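Local atomic coordinates of ribonuclease VapC2 (Rickettsia felis, PDB entry 3ZVK), a protein that cleaves single-stranded RNA as the magnesium-dependent toxin of a type II toxin-antitoxin pair and inhibits cell growth when expressed. Residues Y80-R85 against L100-S104. The protein carries 1 engineered substitution. Numbering follows the deposited sequence.
Sequences YYGELR and LLIAS
In the PIN-domain fold of this toxin, helices 75-90 and 97-109 pack against each other through Tyr81, Leu84 and Arg85 on one side and Leu100, Leu101, Ala103 and Ser104 on the other. Their short segments run 9.0 Å apart at closest approach, with N-to-C directions 121° apart. The backbones come nearest at Tyr81 and Ser104, where OG of Ser104 lies 3.0 Å from CA of Tyr81 and also meets CB and the near edge of the ring. That hydroxyl donates to its own helix, OG of Ser104 to O of Leu100 at 2.7 Å; the carbonyl also takes the amide of Ser104, from the opposite face of its plane. With CG anti to the backbone N (chi1 172°), the ring of Tyr81 runs past Ser104 towards Leu100 and Leu101. CD2 of Leu101 touches CD1 of Tyr81 at 3.7 Å, approaching obliquely, while CB of Leu100 reaches CE1. The two methyls of Leu100 meet different residues: CD1 packs on CG of Leu84 at 3.8 Å. CD2 lies 3.7 Å from CG of Arg85, and the Arg85 and Leu100 side chains cross at about a right angle. CD2 of Leu84 also meets CB of Ala103. Arg85 is extended from CG to NE; its NH1 donates a hydrogen bond to OH of Tyr81 at 3.0 Å, the oxygen standing 24° out of the guanidinium plane, and its NE pairs with Glu89. Across the toxin dimer, Arg85 makes a cation-pi contact with Tyr46 of the second subunit, and Leu101 packs on its counterpart there. No hydrogen bond joins the two segments: apolar packing carries the contact, the serine hydroxyl is satisfied within its own helix, and the bond from Arg85 helps to fix the buried tyrosine ring beside the dimer interface.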
loop_
_atom_site.group_PDB
_atom_site.type_symbol
_atom_site.label_atom_id
_atom_site.label_comp_id
_atom_site.label_asym_id
_atom_site.label_seq_id
_atom_site.Cartn_x
_atom_site.Cartn_y
_atom_site.Cartn_z
ATOM N N TYR A 80 19.697 8.724 17.842
ATOM C CA TYR A 80 20.385 9.954 18.236
ATOM C C TYR A 80 19.679 10.649 19.367
ATOM O O TYR A 80 20.347 11.088 20.301
ATOM C CB TYR A 80 20.606 10.879 17.035
ATOM C CG TYR A 80 21.415 10.210 15.945
ATOM C CD1 TYR A 80 22.794 10.062 16.065
ATOM C CD2 TYR A 80 20.791 9.635 14.842
ATOM C CE1 TYR A 80 23.541 9.419 15.077
ATOM C CE2 TYR A 80 21.528 8.977 13.854
ATOM C CZ TYR A 80 22.902 8.873 13.978
ATOM O OH TYR A 80 23.639 8.257 13.004
ATOM N N TYR A 81 18.334 10.692 19.328
ATOM C CA TYR A 81 17.488 11.245 20.399
ATOM C C TYR A 81 17.743 10.525 21.737
ATOM O O TYR A 81 17.910 11.188 22.761
ATOM C CB TYR A 81 15.985 11.135 20.023
ATOM C CG TYR A 81 15.052 11.511 21.150
ATOM C CD1 TYR A 81 14.675 12.831 21.353
ATOM C CD2 TYR A 81 14.545 10.548 22.016
ATOM C CE1 TYR A 81 13.798 13.182 22.374
ATOM C CE2 TYR A 81 13.690 10.892 23.062
ATOM C CZ TYR A 81 13.304 12.208 23.224
ATOM O OH TYR A 81 12.454 12.560 24.238
ATOM N N GLY A 82 17.710 9.187 21.712
ATOM C CA GLY A 82 17.915 8.348 22.883
ATOM C C GLY A 82 19.254 8.584 23.538
ATOM O O GLY A 82 19.324 8.717 24.761
ATOM N N GLU A 83 20.316 8.676 22.714
ATOM C CA GLU A 83 21.690 8.910 23.165
ATOM C C GLU A 83 21.882 10.322 23.729
ATOM O O GLU A 83 22.492 10.475 24.783
ATOM C CB GLU A 83 22.691 8.623 22.028
ATOM C CG GLU A 83 22.823 7.153 21.680
ATOM C CD GLU A 83 23.565 6.306 22.698
ATOM O OE1 GLU A 83 24.816 6.352 22.708
ATOM O OE2 GLU A 83 22.899 5.579 23.470
ATOM N N LEU A 84 21.353 11.336 23.036
ATOM C CA LEU A 84 21.427 12.742 23.419
ATOM C C LEU A 84 20.670 13.029 24.734
ATOM O O LEU A 84 21.229 13.660 25.635
ATOM C CB LEU A 84 20.925 13.637 22.257
ATOM C CG LEU A 84 20.899 15.158 22.478
ATOM C CD1 LEU A 84 22.281 15.697 22.826
ATOM C CD2 LEU A 84 20.349 15.877 21.259
ATOM N N ARG A 85 19.421 12.545 24.854
ATOM C CA ARG A 85 18.603 12.741 26.051
ATOM C C ARG A 85 19.273 12.152 27.281
ATOM O O ARG A 85 19.330 12.815 28.319
ATOM C CB ARG A 85 17.182 12.173 25.857
ATOM C CG ARG A 85 16.257 12.622 26.967
ATOM C CD ARG A 85 14.814 12.335 26.694
ATOM N NE ARG A 85 14.072 12.303 27.948
ATOM C CZ ARG A 85 12.806 11.939 28.062
ATOM N NH1 ARG A 85 12.116 11.564 26.997
ATOM N NH2 ARG A 85 12.228 11.909 29.249
ATOM N N LEU A 100 14.887 18.934 22.010
ATOM C CA LEU A 100 15.653 17.686 22.037
ATOM C C LEU A 100 15.374 16.866 20.713
ATOM O O LEU A 100 16.314 16.375 20.090
ATOM C CB LEU A 100 15.242 16.877 23.277
ATOM C CG LEU A 100 16.307 16.089 24.044
ATOM C CD1 LEU A 100 17.675 16.692 23.915
ATOM C CD2 LEU A 100 15.976 16.045 25.523
ATOM N N LEU A 101 14.102 16.797 20.267
ATOM C CA LEU A 101 13.700 16.106 19.040
ATOM C C LEU A 101 14.276 16.822 17.818
ATOM O O LEU A 101 14.808 16.176 16.915
ATOM C CB LEU A 101 12.156 15.997 18.926
ATOM C CG LEU A 101 11.458 14.965 19.844
ATOM C CD1 LEU A 101 9.987 15.213 19.925
ATOM C CD2 LEU A 101 11.630 13.563 19.325
ATOM N N ILE A 102 14.175 18.167 17.816
ATOM C CA ILE A 102 14.668 19.064 16.780
ATOM C C ILE A 102 16.173 18.892 16.604
ATOM O O ILE A 102 16.610 18.749 15.465
ATOM C CB ILE A 102 14.225 20.542 17.063
ATOM C CG1 ILE A 102 12.707 20.691 16.797
ATOM C CG2 ILE A 102 15.011 21.556 16.206
ATOM C CD1 ILE A 102 11.967 21.680 17.742
ATOM N N ALA A 103 16.946 18.881 17.719
ATOM C CA ALA A 103 18.410 18.730 17.756
ATOM C C ALA A 103 18.828 17.359 17.244
ATOM O O ALA A 103 19.735 17.275 16.412
ATOM C CB ALA A 103 18.935 18.965 19.173
ATOM N N SER A 104 18.117 16.300 17.689
ATOM C CA SER A 104 18.309 14.890 17.289
ATOM C C SER A 104 18.200 14.749 15.781
ATOM O O SER A 104 18.957 14.001 15.175
ATOM C CB SER A 104 17.226 14.009 17.910
ATOM O OG SER A 104 17.340 14.042 19.320
#